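Local coordinates for protein glutamate--tRNA ligase (Elizabethkingia anophelis, PDB 6B1Z) that probably catalyses the ATP-dependent attachment of glutamate to its cognate tRNA, as a class I aminoacyl-tRNA synthetase, at residues N182-G187 with E252-S257. Sequence-based numbering, arbitrary orientation.
Sequences NDIIRG and EFAHLS. With EDO (1,2-ethanediol), chain R.
Asp-183 and His-255 carry the polar part of this contact. The aspartate has CG anti to its own N (chi1 -171°), and its carboxylate reaches the edge of strand 252-256. OD2 accepts from ND1 of His-255 at 2.7 Å. The bond is almost straight and lies in the ring plane, but it meets the carboxylate from above. OD1 uses its syn lone pair for the backbone N of His-255, at 3.0 Å. The same OD1 takes the N-H of Ile-185 from above the carboxylate plane, an Asx turn, and that of Arg-186, three residues on, on its anti lone pair, an Asx motif. One buried carboxylate thus shapes the 183-187 turn and ties it to the strand.

One direct backbone bond joins the segments, from Ile-184 N to Phe-253 O at 2.8 Å. Water 1 extends the link from Asn-182 O to Phe-253 N. Water 2 donates to His-255 O and Ser-257 OG and accepts from NH1 of Arg-186, which also forms a salt bridge with Glu-230. Ser-257 OG also hydrogen-bonds to Lys-341 O.

The apolar part centres on Ala-254. Its CB touches CB of Ile-184 (3.8 Å) and CG1 of Ile-185 (3.7 Å). CD1 of Ile-185 then meets CD2 of Leu-256 at 4.2 Å.

The contact lies in the catalytic domain. It sets the turn of the 178-183/187-192 hairpin against strand 252-256, the parallel partner of strand 225-229. Ile-184 O binds a magnesium ion. Leu-256 packs on helix 26-41, while Phe-253 and His-255 touch Met-236 of helix 236-246.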
ATOM      1  N   ASN A 182      -8.771  21.159  16.700  1.00 15.93           N
ATOM      2  CA  ASN A 182      -9.680  20.050  16.964  1.00 15.53           C
ATOM      3  C   ASN A 182      -9.590  19.105  15.778  1.00 16.41           C
ATOM      4  O   ASN A 182     -10.033  19.452  14.678  1.00 21.44           O
ATOM      5  CB  ASN A 182     -11.114  20.552  17.156  1.00 17.92           C
ATOM      6  CG  ASN A 182     -12.046  19.489  17.693  1.00 24.29           C
ATOM      7  OD1 ASN A 182     -11.678  18.330  17.814  1.00 21.93           O
ATOM      8  ND2 ASN A 182     -13.266  19.890  18.036  1.00 29.73           N
ATOM      9  N   ASP A 183      -9.023  17.925  16.002  1.00 14.11           N
ATOM     10  CA  ASP A 183      -8.846  16.923  14.956  1.00 15.40           C
ATOM     11  C   ASP A 183      -9.795  15.755  15.199  1.00 14.68           C
ATOM     12  O   ASP A 183     -10.002  15.341  16.337  1.00 17.56           O
ATOM     13  CB  ASP A 183      -7.399  16.414  14.945  1.00 16.26           C
ATOM     14  CG  ASP A 183      -7.108  15.533  13.742  1.00 16.15           C
ATOM     15  OD1 ASP A 183      -7.111  14.286  13.893  1.00 16.59           O
ATOM     16  OD2 ASP A 183      -6.941  16.119  12.657  1.00 18.48           O
ATOM     17  N   ILE A 184     -10.342  15.196  14.108  1.00 14.98           N
ATOM     18  CA  ILE A 184     -11.287  14.089  14.240  1.00 16.05           C
ATOM     19  C   ILE A 184     -10.627  12.875  14.888  1.00 17.72           C
ATOM     20  O   ILE A 184     -11.243  12.188  15.710  1.00 21.68           O
ATOM     21  CB  ILE A 184     -11.895  13.745  12.864  1.00 17.59           C
ATOM     22  CG1 ILE A 184     -12.870  14.842  12.427  1.00 17.81           C
ATOM     23  CG2 ILE A 184     -12.599  12.375  12.903  1.00 19.02           C
ATOM     24  CD1 ILE A 184     -13.279  14.727  10.937  1.00 19.29           C
ATOM     25  N   ILE A 185      -9.373  12.588  14.535  1.00 19.33           N
ATOM     26  CA  ILE A 185      -8.659  11.444  15.110  1.00 17.08           C
ATOM     27  C   ILE A 185      -8.000  11.807  16.433  1.00 19.73           C
ATOM     28  O   ILE A 185      -8.109  11.072  17.424  1.00 21.23           O
ATOM     29  CB  ILE A 185      -7.594  10.915  14.125  1.00 20.00           C
ATOM     30  CG1 ILE A 185      -8.178  10.639  12.736  1.00 31.51           C
ATOM     31  CG2 ILE A 185      -6.915   9.666  14.712  1.00 18.28           C
ATOM     32  CD1 ILE A 185      -9.021   9.424  12.665  1.00 30.37           C
ATOM     33  N   ARG A 186      -7.271  12.921  16.445  1.00 20.28           N
ATOM     34  CA  ARG A 186      -6.372  13.227  17.550  1.00 19.30           C
ATOM     35  C   ARG A 186      -7.025  14.036  18.660  1.00 22.60           C
ATOM     36  O   ARG A 186      -6.419  14.178  19.731  1.00 21.94           O
ATOM     37  CB  ARG A 186      -5.141  13.970  17.026  1.00 19.50           C
ATOM     38  CG  ARG A 186      -4.272  13.132  16.068  1.00 23.65           C
ATOM     39  CD  ARG A 186      -3.548  12.011  16.797  1.00 37.60           C
ATOM     40  NE  ARG A 186      -2.469  12.516  17.643  1.00 40.91           N
ATOM     41  CZ  ARG A 186      -1.189  12.519  17.293  1.00 32.20           C
ATOM     42  NH1 ARG A 186      -0.822  12.021  16.117  1.00 30.77           N
ATOM     43  NH2 ARG A 186      -0.273  13.003  18.127  1.00 34.52           N
ATOM     44  N   GLY A 187      -8.231  14.560  18.443  1.00 19.27           N
ATOM     45  CA  GLY A 187      -8.917  15.331  19.476  1.00 18.87           C
ATOM     46  C   GLY A 187      -8.466  16.783  19.538  1.00 17.41           C
ATOM     47  O   GLY A 187      -7.905  17.349  18.594  1.00 17.12           O
ATOM     48  N   GLU A 252     -12.942  20.302   8.082  1.00 17.06           N
ATOM     49  CA  GLU A 252     -12.543  19.449   9.200  1.00 15.92           C
ATOM     50  C   GLU A 252     -11.300  18.656   8.818  1.00 16.27           C
ATOM     51  O   GLU A 252     -11.057  18.392   7.638  1.00 17.72           O
ATOM     52  CB  GLU A 252     -13.667  18.488   9.586  1.00 17.24           C
ATOM     53  CG  GLU A 252     -14.914  19.205  10.100  1.00 20.01           C
ATOM     54  CD  GLU A 252     -15.959  18.249  10.601  1.00 36.96           C
ATOM     55  OE1 GLU A 252     -15.662  17.495  11.553  1.00 35.24           O
ATOM     56  OE2 GLU A 252     -17.069  18.240  10.033  1.00 36.02           O
ATOM     57  N   PHE A 253     -10.516  18.275   9.825  1.00 15.34           N
ATOM     58  CA  PHE A 253      -9.283  17.520   9.624  1.00 14.39           C
ATOM     59  C   PHE A 253      -9.317  16.210  10.391  1.00 17.58           C
ATOM     60  O   PHE A 253      -9.915  16.118  11.467  1.00 18.32           O
ATOM     61  CB  PHE A 253      -8.041  18.316  10.084  1.00 15.18           C
ATOM     62  CG  PHE A 253      -7.773  19.540   9.271  1.00 15.25           C
ATOM     63  CD1 PHE A 253      -8.430  20.727   9.562  1.00 16.07           C
ATOM     64  CD2 PHE A 253      -6.868  19.508   8.226  1.00 19.95           C
ATOM     65  CE1 PHE A 253      -8.200  21.862   8.805  1.00 18.19           C
ATOM     66  CE2 PHE A 253      -6.631  20.641   7.464  1.00 20.28           C
ATOM     67  CZ  PHE A 253      -7.296  21.820   7.763  1.00 20.05           C
ATOM     68  N   ALA A 254      -8.661  15.195   9.820  1.00 15.79           N
ATOM     69  CA  ALA A 254      -8.429  13.914  10.486  1.00 15.14           C
ATOM     70  C   ALA A 254      -7.017  13.466  10.150  1.00 16.54           C
ATOM     71  O   ALA A 254      -6.706  13.256   8.974  1.00 18.48           O
ATOM     72  CB  ALA A 254      -9.447  12.860  10.034  1.00 18.45           C
ATOM     73  N   HIS A 255      -6.168  13.315  11.164  1.00 15.32           N
ATOM     74  CA  HIS A 255      -4.764  12.975  10.961  1.00 16.65           C
ATOM     75  C   HIS A 255      -4.519  11.534  11.385  1.00 20.48           C
ATOM     76  O   HIS A 255      -4.707  11.180  12.556  1.00 19.38           O
ATOM     77  CB  HIS A 255      -3.855  13.943  11.714  1.00 15.40           C
ATOM     78  CG  HIS A 255      -3.736  15.272  11.041  1.00 16.08           C
ATOM     79  ND1 HIS A 255      -4.674  16.275  11.203  1.00 16.00           N
ATOM     80  CD2 HIS A 255      -2.800  15.765  10.194  1.00 16.84           C
ATOM     81  CE1 HIS A 255      -4.315  17.327  10.486  1.00 17.31           C
ATOM     82  NE2 HIS A 255      -3.183  17.043   9.860  1.00 18.04           N
ATOM     83  N   LEU A 256      -4.098  10.713  10.426  1.00 16.19           N
ATOM     84  CA  LEU A 256      -3.876   9.289  10.634  1.00 15.72           C
ATOM     85  C   LEU A 256      -2.457   9.024  11.124  1.00 17.22           C
ATOM     86  O   LEU A 256      -1.483   9.492  10.524  1.00 20.48           O
ATOM     87  CB  LEU A 256      -4.134   8.547   9.321  1.00 14.04           C
ATOM     88  CG  LEU A 256      -5.498   8.824   8.683  1.00 15.69           C
ATOM     89  CD1 LEU A 256      -5.532   8.288   7.248  1.00 16.71           C
ATOM     90  CD2 LEU A 256      -6.613   8.176   9.512  1.00 18.32           C
ATOM     91  N   SER A 257      -2.338   8.262  12.202  1.00 19.02           N
ATOM     92  CA  SER A 257      -1.026   7.976  12.769  1.00 20.68           C
ATOM     93  C   SER A 257      -0.223   7.075  11.834  1.00 19.57           C
ATOM     94  O   SER A 257      -0.778   6.204  11.160  1.00 20.26           O
ATOM     95  CB  SER A 257      -1.184   7.328  14.146  1.00 24.09           C
ATOM     96  OG  SER A 257      -1.851   8.233  15.024  1.00 24.22           O
TER
HETATM   97  C1  EDO R 617      -4.540   5.771  12.065  1.00 20.67           C
HETATM   98  O1  EDO R 617      -4.562   6.795  13.075  1.00 23.28           O
HETATM   99  C2  EDO R 617      -4.623   4.412  12.749  1.00 19.62           C
HETATM  100  O2  EDO R 617      -3.398   4.208  13.468  1.00 24.60           O
HETATM  101  O   HOH W   1     -11.408  19.300  12.446  1.00 20.55           O
HETATM  102  O   HOH W   2      -2.368  10.843  14.183  1.00 26.16           O